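Local coordinates for mandelate racemase/muconate lactonizing enzyme family protein (Roseovarius sp. TM1035, PDB 3T9P) that is a putative isomerase of the enolase superfamily that, like its relatives, probably abstracts a proton next to a substrate carboxylate with a metal ion's help, at residues A[240-246]-A[271-275]; A[204-210]-A[230-236]; A[77-81]-A[111-115]; A[85-89]-A[101-107]. All coordinates share one frame; numbering follows the deposited sequence.

Contacts 1 and 2 belong to the barrel domain, contacts 3 and 4 to the N-terminal domain. The first two have centres 11 Å apart and touch where Cys234 of contact 2 meets Thr242 and Val245 of contact 1. Contact 2 carries Asp205 and Glu231, whose placing is consistent with the metal ligands of enolase relatives; contact 1 lies on the flank of the same barrel. Contacts 3 and 4, centres 13 Å apart, share helix 98-119, contact 4 using an earlier part of it. Within one chain the nearest atoms of contacts 2 and 4 are about 9 Å apart, but across the dimer Tyr236 OH of one subunit makes a weak hydrogen bond with Tyr89 OH of the other.

Contact 1 (A[240-246]-A[271-275]); sequences DQTAAVR and RGAVD
Over the centre of one face of the Arg246 guanidinium sits Val274 O, 3.3 Å above the plane, while Asp275 OD1 and a water lie at its edge, in the plane. The side chain is extended from CG to NE, and NE gives a nearly straight bond to Asp275 OD1 (2.8 Å, 168°). That carboxylate is turned steeply against the guanidinium, with planes 71° apart, so its oxygen is met from above its own plane. At the other end NH1 bonds to Gly272 O at 3.0 Å, and the edge water links NH2 back to Asp275 OD1. Arg246 thus clasps the chain on both sides of Ala273. A second salt bridge joins Asp240 and Arg271, whose OD1 to NH1 separation is modelled so short that its exact length is doubtful; Arg271 also pairs with Asp270 of the second subunit. Between the two arginines the backbones press close: Ala243 CA is 3.9 Å from Ala273 CA, and another water spans Ala243 O and Gly272 O. Thr242 CG2 comes to 3.4 Å from Ala273 O, a buried oxygen with no hydrogen-bond partner in the model. Gly272, with positive phi, closes helix 262-270 in a Schellman motif, and a CB here would probably crowd Arg246 NH1. The chain then runs into strand 276-277, so helix 239-248 is packed against a helix-to-strand connection of the enolase-type alpha/beta barrel.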
loop_
_atom_site.group_PDB
_atom_site.type_symbol
_atom_site.label_atom_id
_atom_site.label_comp_id
_atom_site.label_asym_id
_atom_site.label_seq_id
_atom_site.Cartn_x
_atom_site.Cartn_y
_atom_site.Cartn_z
ATOM N N ASP A 240 -17.675 -7.314 -1.081
ATOM C CA ASP A 240 -19.029 -7.868 -1.361
ATOM C C ASP A 240 -19.316 -9.060 -0.468
ATOM O O ASP A 240 -20.470 -9.296 -0.130
ATOM C CB ASP A 240 -19.156 -8.319 -2.814
ATOM C CG ASP A 240 -19.323 -7.163 -3.766
ATOM O OD1 ASP A 240 -19.624 -6.052 -3.321
ATOM O OD2 ASP A 240 -19.115 -7.323 -4.977
ATOM N N GLN A 241 -18.308 -9.814 -0.083
ATOM C CA GLN A 241 -18.506 -10.884 0.859
ATOM C C GLN A 241 -18.930 -10.348 2.240
ATOM O O GLN A 241 -19.866 -10.809 2.834
ATOM C CB GLN A 241 -17.232 -11.719 0.989
ATOM C CG GLN A 241 -16.876 -12.529 -0.228
ATOM C CD GLN A 241 -15.633 -13.395 -0.065
ATOM O OE1 GLN A 241 -15.247 -13.711 1.002
ATOM N NE2 GLN A 241 -15.041 -13.773 -1.145
ATOM N N THR A 242 -18.223 -9.334 2.698
ATOM C CA THR A 242 -18.516 -8.728 3.976
ATOM C C THR A 242 -19.933 -8.128 3.936
ATOM O O THR A 242 -20.673 -8.273 4.840
ATOM C CB THR A 242 -17.478 -7.652 4.344
ATOM O OG1 THR A 242 -16.199 -8.201 4.200
ATOM C CG2 THR A 242 -17.650 -7.148 5.768
ATOM N N ALA A 243 -20.279 -7.492 2.836
ATOM C CA ALA A 243 -21.587 -6.886 2.695
ATOM C C ALA A 243 -22.676 -7.951 2.777
ATOM O O ALA A 243 -23.663 -7.740 3.365
ATOM C CB ALA A 243 -21.681 -6.138 1.446
ATOM N N ALA A 244 -22.461 -9.090 2.173
ATOM C CA ALA A 244 -23.410 -10.240 2.296
ATOM C C ALA A 244 -23.662 -10.673 3.728
ATOM O O ALA A 244 -24.830 -10.957 4.115
ATOM C CB ALA A 244 -22.966 -11.490 1.422
ATOM N N VAL A 245 -22.608 -10.696 4.544
ATOM C CA VAL A 245 -22.719 -11.052 5.938
ATOM C C VAL A 245 -23.482 -9.969 6.715
ATOM O O VAL A 245 -24.318 -10.318 7.580
ATOM C CB VAL A 245 -21.261 -11.236 6.608
ATOM C CG1 VAL A 245 -21.359 -11.564 8.077
ATOM C CG2 VAL A 245 -20.476 -12.377 5.867
ATOM N N ARG A 246 -23.094 -8.713 6.520
ATOM C CA ARG A 246 -23.773 -7.585 7.116
ATOM C C ARG A 246 -25.290 -7.569 6.743
ATOM O O ARG A 246 -26.185 -7.264 7.605
ATOM C CB ARG A 246 -23.225 -6.281 6.590
ATOM C CG ARG A 246 -23.819 -5.080 7.371
ATOM C CD ARG A 246 -23.814 -3.841 6.434
ATOM N NE ARG A 246 -24.261 -2.677 7.123
ATOM C CZ ARG A 246 -24.492 -1.508 6.544
ATOM N NH1 ARG A 246 -24.256 -1.336 5.249
ATOM N NH2 ARG A 246 -24.970 -0.507 7.260
ATOM N N ARG A 271 -20.291 -0.133 -1.173
ATOM C CA ARG A 271 -20.807 -1.462 -1.157
ATOM C C ARG A 271 -21.601 -1.817 0.102
ATOM O O ARG A 271 -22.107 -2.881 0.184
ATOM C CB ARG A 271 -19.690 -2.458 -1.340
ATOM C CG ARG A 271 -18.918 -2.330 -2.613
ATOM C CD ARG A 271 -19.752 -2.399 -3.870
ATOM N NE ARG A 271 -18.910 -2.493 -5.057
ATOM C CZ ARG A 271 -18.182 -3.563 -5.348
ATOM N NH1 ARG A 271 -18.205 -4.590 -4.538
ATOM N NH2 ARG A 271 -17.443 -3.638 -6.444
ATOM N N GLY A 272 -21.659 -0.908 1.063
ATOM C CA GLY A 272 -22.328 -1.120 2.320
ATOM C C GLY A 272 -21.795 -2.323 3.057
ATOM O O GLY A 272 -22.540 -3.114 3.512
ATOM N N ALA A 273 -20.487 -2.470 3.084
ATOM C CA ALA A 273 -19.847 -3.588 3.736
ATOM C C ALA A 273 -20.017 -3.715 5.266
ATOM O O ALA A 273 -20.127 -4.782 5.769
ATOM C CB ALA A 273 -18.402 -3.705 3.347
ATOM N N VAL A 274 -19.998 -2.602 5.963
ATOM C CA VAL A 274 -19.989 -2.615 7.393
ATOM C C VAL A 274 -21.033 -1.733 8.075
ATOM O O VAL A 274 -21.408 -0.729 7.566
ATOM C CB VAL A 274 -18.602 -2.217 7.890
ATOM C CG1 VAL A 274 -17.550 -3.164 7.337
ATOM C CG2 VAL A 274 -18.291 -0.823 7.473
ATOM N N ASP A 275 -21.454 -2.139 9.251
ATOM C CA ASP A 275 -22.232 -1.294 10.130
ATOM C C ASP A 275 -21.367 -0.296 10.963
ATOM O O ASP A 275 -21.865 0.783 11.434
ATOM C CB ASP A 275 -22.902 -2.202 11.104
ATOM C CG ASP A 275 -23.903 -3.089 10.448
ATOM O OD1 ASP A 275 -24.846 -2.546 9.845
ATOM O OD2 ASP A 275 -23.806 -4.324 10.596
HETATM O O HOH W 1 -15.699 -6.805 -3.546
HETATM O O HOH W 2 -24.728 -5.114 3.359
HETATM O O HOH W 3 -25.661 -0.121 9.723
#

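Contact 2 (A[204-210]-A[230-236]); sequences VDGNSCY and FEEPCPY
Two acidic side chains cross at a slant, with like charges close and no hydrogen bond between them: Asp205 OD2 is 3.3 Å from Glu231 OE2, the carboxylate planes 30° apart. They stand at the C-terminal ends of neighbouring parallel strands in an enolase-type barrel, joined through helix 212-224 in a beta-alpha-beta unit, and their placing is consistent with the metal-ligand positions of relatives. Lys167 forms a salt bridge with Glu231, and Arg169 one with Asp205. Asp205 and Glu231 pair in register, so both side chains leave the same face of the sheet; in each, CG is anti to the backbone N (chi1 -169° for Asp205), which sets the two carboxylates close together. Asp205 OD1 also takes the backbone N-H of Asn207 at 2.7 Å, an Asx turn that shapes the loop after the strand. A leucine at Asp205 would probably leave that N-H without its acceptor, cost Arg169 its salt bridge to this residue, and leave the presumed metal site short of an oxygen. On the other face Val204 CG2 packs against Phe230, whose ring carries Pro233 CB over one face and meets Tyr210 CD2 at its edge. The strand pairing runs through Glu231 N to Val204 O and Gly206 N to Glu231 O, both 2.9 Å. Beyond it a type I' turn from Gly206 to Cys209 brings Ser208 N to Glu232 O at 2.8 Å. Ser208 OG is gripped twice, giving its proton to Glu232 OE2 at 2.5 Å and accepting from Tyr236 N at 3.0 Å.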
loop_
_atom_site.group_PDB
_atom_site.type_symbol
_atom_site.label_atom_id
_atom_site.label_comp_id
_atom_site.label_asym_id
_atom_site.label_seq_id
_atom_site.Cartn_x
_atom_site.Cartn_y
_atom_site.Cartn_z
ATOM N N VAL A 204 -16.601 -10.220 18.916
ATOM C CA VAL A 204 -15.590 -11.159 18.397
ATOM C C VAL A 204 -15.006 -10.708 17.060
ATOM O O VAL A 204 -15.604 -9.914 16.409
ATOM C CB VAL A 204 -16.016 -12.619 18.333
ATOM C CG1 VAL A 204 -16.500 -13.115 19.645
ATOM C CG2 VAL A 204 -16.940 -12.818 17.260
ATOM N N ASP A 205 -13.810 -11.202 16.737
ATOM C CA ASP A 205 -13.151 -10.886 15.511
ATOM C C ASP A 205 -12.783 -12.167 14.811
ATOM O O ASP A 205 -12.193 -13.054 15.385
ATOM C CB ASP A 205 -11.935 -9.978 15.791
ATOM C CG ASP A 205 -11.309 -9.371 14.563
ATOM O OD1 ASP A 205 -11.516 -9.771 13.434
ATOM O OD2 ASP A 205 -10.571 -8.449 14.799
ATOM N N GLY A 206 -13.167 -12.225 13.567
ATOM C CA GLY A 206 -12.844 -13.327 12.725
ATOM C C GLY A 206 -11.559 -13.147 11.926
ATOM O O GLY A 206 -11.179 -14.002 11.231
ATOM N N ASN A 207 -10.942 -11.993 12.021
ATOM C CA ASN A 207 -9.724 -11.693 11.215
ATOM C C ASN A 207 -9.637 -12.373 9.844
ATOM O O ASN A 207 -8.646 -13.060 9.566
ATOM C CB ASN A 207 -8.448 -11.973 12.063
ATOM C CG ASN A 207 -8.392 -11.071 13.260
ATOM O OD1 ASN A 207 -8.794 -11.460 14.360
ATOM N ND2 ASN A 207 -7.920 -9.846 13.065
ATOM N N SER A 208 -10.656 -12.144 9.007
ATOM C CA SER A 208 -10.630 -12.496 7.595
ATOM C C SER A 208 -10.798 -13.987 7.328
ATOM O O SER A 208 -10.429 -14.475 6.247
ATOM C CB SER A 208 -9.372 -11.942 6.833
ATOM O OG SER A 208 -9.377 -10.521 6.653
ATOM N N CYS A 209 -11.201 -14.745 8.332
ATOM C CA CYS A 209 -11.242 -16.194 8.177
ATOM C C CYS A 209 -12.259 -16.713 7.127
ATOM O O CYS A 209 -11.946 -17.653 6.350
ATOM C CB CYS A 209 -11.603 -16.850 9.522
ATOM S SG CYS A 209 -11.483 -18.731 9.514
ATOM N N TYR A 210 -13.497 -16.212 7.157
ATOM C CA TYR A 210 -14.604 -17.003 6.602
ATOM C C TYR A 210 -15.084 -16.624 5.233
ATOM O O TYR A 210 -15.082 -15.453 4.863
ATOM C CB TYR A 210 -15.837 -16.899 7.528
ATOM C CG TYR A 210 -15.597 -17.391 8.872
ATOM C CD1 TYR A 210 -15.397 -18.772 9.082
ATOM C CD2 TYR A 210 -15.564 -16.549 9.946
ATOM C CE1 TYR A 210 -15.180 -19.245 10.344
ATOM C CE2 TYR A 210 -15.330 -17.027 11.241
ATOM C CZ TYR A 210 -15.164 -18.377 11.432
ATOM O OH TYR A 210 -14.969 -18.922 12.708
ATOM N N PHE A 230 -19.431 -8.331 15.202
ATOM C CA PHE A 230 -18.696 -9.403 14.516
ATOM C C PHE A 230 -17.703 -8.691 13.583
ATOM O O PHE A 230 -18.049 -8.142 12.581
ATOM C CB PHE A 230 -19.650 -10.301 13.719
ATOM C CG PHE A 230 -19.033 -11.541 13.141
ATOM C CD1 PHE A 230 -17.696 -11.893 13.391
ATOM C CD2 PHE A 230 -19.841 -12.377 12.301
ATOM C CE1 PHE A 230 -17.153 -13.119 12.833
ATOM C CE2 PHE A 230 -19.363 -13.571 11.771
ATOM C CZ PHE A 230 -18.012 -14.014 12.024
ATOM N N GLU A 231 -16.474 -8.621 14.009
ATOM C CA GLU A 231 -15.423 -7.923 13.226
ATOM C C GLU A 231 -14.737 -8.801 12.178
ATOM O O GLU A 231 -14.515 -9.991 12.394
ATOM C CB GLU A 231 -14.438 -7.409 14.226
ATOM C CG GLU A 231 -13.266 -6.607 13.639
ATOM C CD GLU A 231 -12.603 -5.777 14.786
ATOM O OE1 GLU A 231 -13.284 -5.527 15.874
ATOM O OE2 GLU A 231 -11.471 -5.277 14.545
ATOM N N GLU A 232 -14.482 -8.186 11.027
ATOM C CA GLU A 232 -13.801 -8.706 9.848
ATOM C C GLU A 232 -14.103 -10.195 9.672
ATOM O O GLU A 232 -13.205 -11.073 9.698
ATOM C CB GLU A 232 -12.289 -8.407 9.905
ATOM C CG GLU A 232 -11.466 -8.747 8.719
ATOM C CD GLU A 232 -10.051 -8.354 9.034
ATOM O OE1 GLU A 232 -9.905 -7.207 9.582
ATOM O OE2 GLU A 232 -9.147 -9.199 8.789
ATOM N N PRO A 233 -15.393 -10.496 9.437
ATOM C CA PRO A 233 -15.784 -11.910 9.299
ATOM C C PRO A 233 -15.218 -12.584 7.987
ATOM O O PRO A 233 -14.911 -13.760 8.051
ATOM C CB PRO A 233 -17.346 -11.843 9.236
ATOM C CG PRO A 233 -17.624 -10.475 8.579
ATOM C CD PRO A 233 -16.549 -9.574 9.345
ATOM N N CYS A 234 -15.061 -11.826 6.884
ATOM C CA CYS A 234 -14.568 -12.281 5.619
ATOM C C CYS A 234 -13.201 -11.607 5.319
ATOM O O CYS A 234 -12.893 -10.554 5.929
ATOM C CB CYS A 234 -15.546 -11.846 4.519
ATOM S SG CYS A 234 -17.212 -12.716 4.866
ATOM N N PRO A 235 -12.422 -12.204 4.363
ATOM C CA PRO A 235 -11.198 -11.447 3.914
ATOM C C PRO A 235 -11.576 -9.966 3.730
ATOM O O PRO A 235 -12.572 -9.610 3.018
ATOM C CB PRO A 235 -10.821 -12.131 2.591
ATOM C CG PRO A 235 -11.239 -13.612 2.820
ATOM C CD PRO A 235 -12.662 -13.368 3.470
ATOM N N TYR A 236 -10.801 -9.083 4.381
ATOM C CA TYR A 236 -11.161 -7.683 4.409
ATOM C C TYR A 236 -11.165 -7.029 3.047
ATOM O O TYR A 236 -11.881 -6.000 2.858
ATOM C CB TYR A 236 -10.277 -6.882 5.407
ATOM C CG TYR A 236 -8.839 -6.718 4.992
ATOM C CD1 TYR A 236 -8.493 -5.766 4.027
ATOM C CD2 TYR A 236 -7.821 -7.546 5.542
ATOM C CE1 TYR A 236 -7.181 -5.549 3.644
ATOM C CE2 TYR A 236 -6.475 -7.349 5.181
ATOM C CZ TYR A 236 -6.162 -6.331 4.238
ATOM O OH TYR A 236 -4.877 -6.121 3.805
HETATM O O HOH W 4 -9.980 -7.149 12.403
HETATM O O HOH W 5 -7.153 -8.919 10.489
#

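Contact 3 (A[77-81]-A[111-115]); sequences DALDF and LWDMR
With CG held between the backbone N and the carbonyl carbon (chi1 65°), Phe81 turns its ring inward against Leu111 and Trp112. Leu111 lies along one face: its CD1 makes a CH-pi contact 3.8 Å from the ring centroid and 16° off the normal, while CB touches Phe81 CE2 at 3.6 Å. The rim of the same ring points at the indole, Phe81 CZ standing 3.4 Å from Trp112 NE1 in an edge-to-face pair with planes at 66°. Trp112 NE1 has a weak bond to Asp108. An alanine at Phe81 would take away the ring edge that meets the indole and would probably open a gap over Leu111 CD1. Further along, Met114 bends twice, and its CE methyl reaches back to Ala78 CB at 3.7 Å and Leu79 CD2 at 3.8 Å. No direct hydrogen bond crosses the contact; instead one water donates to Ala78 O and, at 2.9 Å, to Leu111 O, tying the loop to the helix. An Asx turn, Leu79 N to Asp77 OD1, shapes the loop itself. Phe81 is the N-cap residue of helix 82-91, so the contact lies at the start of that helix, beside helix 98-119. Met114 and Leu111 continue onto Val41 of strand 37-43, Trp112 packs on helix 123-126, and His288 of helix 287-299 in the barrel domain meets the Phe81 ring edge-to-face and also touches the Trp112 ring.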
loop_
_atom_site.group_PDB
_atom_site.type_symbol
_atom_site.label_atom_id
_atom_site.label_comp_id
_atom_site.label_asym_id
_atom_site.label_seq_id
_atom_site.Cartn_x
_atom_site.Cartn_y
_atom_site.Cartn_z
ATOM N N ASP A 77 5.165 24.319 7.163
ATOM C CA ASP A 77 4.387 24.892 8.297
ATOM C C ASP A 77 4.141 23.825 9.365
ATOM O O ASP A 77 3.388 22.832 9.105
ATOM C CB ASP A 77 3.059 25.459 7.707
ATOM C CG ASP A 77 2.197 26.179 8.721
ATOM O OD1 ASP A 77 2.428 26.139 9.977
ATOM O OD2 ASP A 77 1.219 26.812 8.231
ATOM N N ALA A 78 4.735 24.041 10.557
ATOM C CA ALA A 78 4.580 23.099 11.696
ATOM C C ALA A 78 3.226 23.145 12.346
ATOM O O ALA A 78 2.871 22.152 13.049
ATOM C CB ALA A 78 5.722 23.170 12.738
ATOM N N LEU A 79 2.406 24.182 12.023
ATOM C CA LEU A 79 1.134 24.346 12.730
ATOM C C LEU A 79 -0.108 24.120 11.883
ATOM O O LEU A 79 -1.238 24.185 12.381
ATOM C CB LEU A 79 1.069 25.789 13.362
ATOM C CG LEU A 79 2.174 26.047 14.436
ATOM C CD1 LEU A 79 1.987 27.520 14.838
ATOM C CD2 LEU A 79 1.977 25.105 15.597
ATOM N N ASP A 80 0.071 23.927 10.593
ATOM C CA ASP A 80 -1.105 23.785 9.736
ATOM C C ASP A 80 -0.584 22.858 8.665
ATOM O O ASP A 80 0.125 23.291 7.718
ATOM C CB ASP A 80 -1.561 25.105 9.152
ATOM C CG ASP A 80 -2.801 24.924 8.240
ATOM O OD1 ASP A 80 -3.469 23.893 8.345
ATOM O OD2 ASP A 80 -3.081 25.750 7.379
ATOM N N PHE A 81 -0.768 21.551 8.900
ATOM C CA PHE A 81 0.038 20.577 8.070
ATOM C C PHE A 81 -0.825 19.557 7.319
ATOM O O PHE A 81 -0.299 18.630 6.706
ATOM C CB PHE A 81 1.075 19.884 8.996
ATOM C CG PHE A 81 0.465 19.018 10.085
ATOM C CD1 PHE A 81 0.195 17.637 9.830
ATOM C CD2 PHE A 81 0.197 19.531 11.388
ATOM C CE1 PHE A 81 -0.310 16.828 10.792
ATOM C CE2 PHE A 81 -0.300 18.704 12.397
ATOM C CZ PHE A 81 -0.571 17.322 12.111
ATOM N N LEU A 111 3.610 16.176 15.430
ATOM C CA LEU A 111 3.164 17.568 15.270
ATOM C C LEU A 111 1.938 17.905 16.139
ATOM O O LEU A 111 1.807 19.047 16.616
ATOM C CB LEU A 111 2.902 17.871 13.794
ATOM C CG LEU A 111 4.141 17.915 12.889
ATOM C CD1 LEU A 111 3.673 17.971 11.426
ATOM C CD2 LEU A 111 5.059 19.128 13.210
ATOM N N TRP A 112 0.983 16.979 16.295
ATOM C CA TRP A 112 -0.128 17.264 17.252
ATOM C C TRP A 112 0.433 17.463 18.666
ATOM O O TRP A 112 -0.054 18.300 19.397
ATOM C CB TRP A 112 -1.194 16.116 17.225
ATOM C CG TRP A 112 -1.989 16.136 15.923
ATOM C CD1 TRP A 112 -1.935 15.217 14.863
ATOM C CD2 TRP A 112 -2.958 17.099 15.580
ATOM N NE1 TRP A 112 -2.841 15.564 13.899
ATOM C CE2 TRP A 112 -3.456 16.751 14.286
ATOM C CE3 TRP A 112 -3.468 18.255 16.243
ATOM C CZ2 TRP A 112 -4.436 17.523 13.636
ATOM C CZ3 TRP A 112 -4.414 19.064 15.561
ATOM C CH2 TRP A 112 -4.888 18.685 14.274
ATOM N N ASP A 113 1.360 16.622 19.081
ATOM C CA ASP A 113 1.917 16.715 20.446
ATOM C C ASP A 113 2.668 18.047 20.582
ATOM O O ASP A 113 2.559 18.711 21.588
ATOM C CB ASP A 113 2.929 15.569 20.692
ATOM C CG ASP A 113 3.394 15.491 22.215
ATOM O OD1 ASP A 113 2.485 15.369 23.108
ATOM O OD2 ASP A 113 4.681 15.564 22.459
ATOM N N MET A 114 3.397 18.413 19.555
ATOM C CA MET A 114 4.102 19.703 19.506
ATOM C C MET A 114 3.143 20.859 19.709
ATOM O O MET A 114 3.356 21.702 20.626
ATOM C CB MET A 114 4.965 19.837 18.209
ATOM C CG MET A 114 5.893 21.134 18.175
ATOM S SD MET A 114 4.900 22.619 17.779
ATOM C CE MET A 114 4.437 22.239 16.072
ATOM N N ARG A 115 2.083 20.931 18.889
ATOM C CA ARG A 115 1.095 22.010 18.993
ATOM C C ARG A 115 0.368 21.971 20.330
ATOM O O ARG A 115 0.167 22.987 20.941
ATOM C CB ARG A 115 0.072 21.904 17.846
ATOM C CG ARG A 115 -0.937 23.032 17.849
ATOM C CD ARG A 115 -1.766 22.962 16.595
ATOM N NE ARG A 115 -2.874 23.871 16.794
ATOM C CZ ARG A 115 -4.002 23.848 16.107
ATOM N NH1 ARG A 115 -4.218 22.919 15.171
ATOM N NH2 ARG A 115 -4.947 24.725 16.407
HETATM O O HOH W 6 0.868 21.036 14.693
HETATM O O HOH W 7 -1.891 21.097 13.868
#

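Contact 4 (A[85-89]-A[101-107]); sequences LDLIY and RRAMTGL
Met104 reaches the facing helix with its CE methyl, meeting Ile88 tip to tip near the Leu85 carbonyl. The chain runs extended to SD, CG anti to the backbone N (chi1 -180°), then bends so that CE meets Ile88 CG2 at 3.4 Å, tighter than ordinary carbon contact, and lies 3.5 Å from Leu85 O. Leu85 answers with its CD2 branch, which is 4.0 Å from both Met104 CG and Leu107 CD2. The same Leu107 methyl touches Ile88 CD1 at 3.7 Å, so the two leucines, the isoleucine and the methionine make one apolar seam between the helices. Arg101 closes one end of it. Bent at chi2, the arginine lays its guanidinium on the Tyr89 ring, planes 29° apart, NH2 standing 3.4 Å over one face but offset toward the rim; CZ is 4.5 Å from the ring centroid, an off-centre cation-pi contact. NE has its salt bridge with Glu261, which is likely to hold the group in this pose. A water accepts from Arg101 NH1 and gives a weak bond to Leu85 O, carrying the polar edge across to the opposite backbone. The segments run roughly antiparallel at 150°, with axes 11.7 Å apart at closest approach, a spacing that long side chains fill. This pair belongs to the helical part of the N-terminal domain. Helix 58-73 packs on Ile88 and Leu107, strand 25-32 covers Leu107, helix 287-299 touches Leu85 and Met104, and Trp237 of the second subunit meets the Tyr89 ring edge-to-face.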
loop_
_atom_site.group_PDB
_atom_site.type_symbol
_atom_site.label_atom_id
_atom_site.label_comp_id
_atom_site.label_asym_id
_atom_site.label_seq_id
_atom_site.Cartn_x
_atom_site.Cartn_y
_atom_site.Cartn_z
ATOM N N LEU A 85 0.660 16.662 4.274
ATOM C CA LEU A 85 0.553 15.183 4.238
ATOM C C LEU A 85 0.012 14.759 2.862
ATOM O O LEU A 85 0.548 13.801 2.262
ATOM C CB LEU A 85 -0.388 14.700 5.348
ATOM C CG LEU A 85 -0.072 15.125 6.788
ATOM C CD1 LEU A 85 -1.131 14.399 7.656
ATOM C CD2 LEU A 85 1.257 14.656 7.301
ATOM N N ASP A 86 -0.932 15.525 2.314
ATOM C CA ASP A 86 -1.374 15.341 0.878
ATOM C C ASP A 86 -0.225 15.539 -0.104
ATOM O O ASP A 86 -0.076 14.717 -0.978
ATOM C CB ASP A 86 -2.540 16.232 0.443
ATOM C CG ASP A 86 -3.798 16.014 1.291
ATOM O OD1 ASP A 86 -4.159 14.846 1.486
ATOM O OD2 ASP A 86 -4.446 16.985 1.731
ATOM N N LEU A 87 0.597 16.587 0.064
ATOM C CA LEU A 87 1.768 16.821 -0.760
ATOM C C LEU A 87 2.770 15.713 -0.666
ATOM O O LEU A 87 3.381 15.321 -1.695
ATOM C CB LEU A 87 2.476 18.147 -0.460
ATOM C CG LEU A 87 1.591 19.333 -0.937
ATOM C CD1 LEU A 87 2.125 20.629 -0.339
ATOM C CD2 LEU A 87 1.620 19.519 -2.455
ATOM N N ILE A 88 2.967 15.199 0.534
ATOM C CA ILE A 88 3.881 14.045 0.666
ATOM C C ILE A 88 3.424 12.897 -0.245
ATOM O O ILE A 88 4.199 12.318 -1.011
ATOM C CB ILE A 88 3.943 13.593 2.137
ATOM C CG1 ILE A 88 4.834 14.667 2.860
ATOM C CG2 ILE A 88 4.516 12.101 2.232
ATOM C CD1 ILE A 88 4.605 14.627 4.410
ATOM N N TYR A 89 2.148 12.546 -0.139
ATOM C CA TYR A 89 1.627 11.404 -0.975
ATOM C C TYR A 89 1.749 11.713 -2.472
ATOM O O TYR A 89 2.279 10.883 -3.241
ATOM C CB TYR A 89 0.201 11.028 -0.552
ATOM C CG TYR A 89 -0.447 9.983 -1.446
ATOM C CD1 TYR A 89 0.056 8.659 -1.556
ATOM C CD2 TYR A 89 -1.594 10.321 -2.163
ATOM C CE1 TYR A 89 -0.550 7.717 -2.469
ATOM C CE2 TYR A 89 -2.221 9.370 -3.002
ATOM C CZ TYR A 89 -1.696 8.092 -3.155
ATOM O OH TYR A 89 -2.372 7.185 -3.980
ATOM N N ARG A 101 2.146 5.151 4.908
ATOM C CA ARG A 101 1.228 5.571 5.942
ATOM C C ARG A 101 1.733 5.330 7.382
ATOM O O ARG A 101 1.630 6.159 8.240
ATOM C CB ARG A 101 -0.122 4.925 5.735
ATOM C CG ARG A 101 -0.794 5.191 4.360
ATOM C CD ARG A 101 -0.590 6.518 3.753
ATOM N NE ARG A 101 -1.339 6.811 2.528
ATOM C CZ ARG A 101 -1.565 8.023 2.077
ATOM N NH1 ARG A 101 -1.112 9.022 2.742
ATOM N NH2 ARG A 101 -2.241 8.241 0.975
ATOM N N ARG A 102 2.354 4.178 7.549
ATOM C CA ARG A 102 2.895 3.769 8.821
ATOM C C ARG A 102 3.948 4.816 9.207
ATOM O O ARG A 102 3.988 5.248 10.327
ATOM C CB ARG A 102 3.585 2.403 8.669
ATOM C CG ARG A 102 2.694 1.153 8.710
ATOM C CD ARG A 102 3.446 -0.127 8.473
ATOM N NE ARG A 102 2.573 -1.274 8.405
ATOM C CZ ARG A 102 2.377 -2.159 9.371
ATOM N NH1 ARG A 102 3.081 -2.121 10.479
ATOM N NH2 ARG A 102 1.486 -3.100 9.190
ATOM N N ALA A 103 4.741 5.237 8.246
ATOM C CA ALA A 103 5.748 6.252 8.475
ATOM C C ALA A 103 5.187 7.684 8.711
ATOM O O ALA A 103 5.586 8.377 9.622
ATOM C CB ALA A 103 6.774 6.230 7.405
ATOM N N MET A 104 4.225 8.023 7.871
ATOM C CA MET A 104 3.498 9.356 7.934
ATOM C C MET A 104 2.897 9.597 9.304
ATOM O O MET A 104 2.863 10.726 9.776
ATOM C CB MET A 104 2.418 9.408 6.842
ATOM C CG MET A 104 1.626 10.721 6.823
ATOM S SD MET A 104 0.533 10.750 5.320
ATOM C CE MET A 104 1.849 11.135 4.152
ATOM N N THR A 105 2.400 8.547 9.936
ATOM C CA THR A 105 1.824 8.652 11.269
ATOM C C THR A 105 2.826 9.301 12.246
ATOM O O THR A 105 2.382 10.022 13.122
ATOM C CB THR A 105 1.395 7.258 11.806
ATOM O OG1 THR A 105 0.388 6.746 10.927
ATOM C CG2 THR A 105 0.942 7.272 13.236
ATOM N N GLY A 106 4.108 8.982 12.122
ATOM C CA GLY A 106 5.133 9.467 13.064
ATOM C C GLY A 106 5.239 11.002 12.925
ATOM O O GLY A 106 5.322 11.742 13.937
ATOM N N LEU A 107 5.198 11.482 11.689
ATOM C CA LEU A 107 5.131 12.952 11.445
ATOM C C LEU A 107 3.839 13.606 12.011
ATOM O O LEU A 107 3.890 14.583 12.752
ATOM C CB LEU A 107 5.258 13.314 9.941
ATOM C CG LEU A 107 5.148 14.858 9.557
ATOM C CD1 LEU A 107 6.408 15.691 9.995
ATOM C CD2 LEU A 107 5.172 14.940 8.057
HETATM O O HOH W 8 -1.421 11.813 2.348
#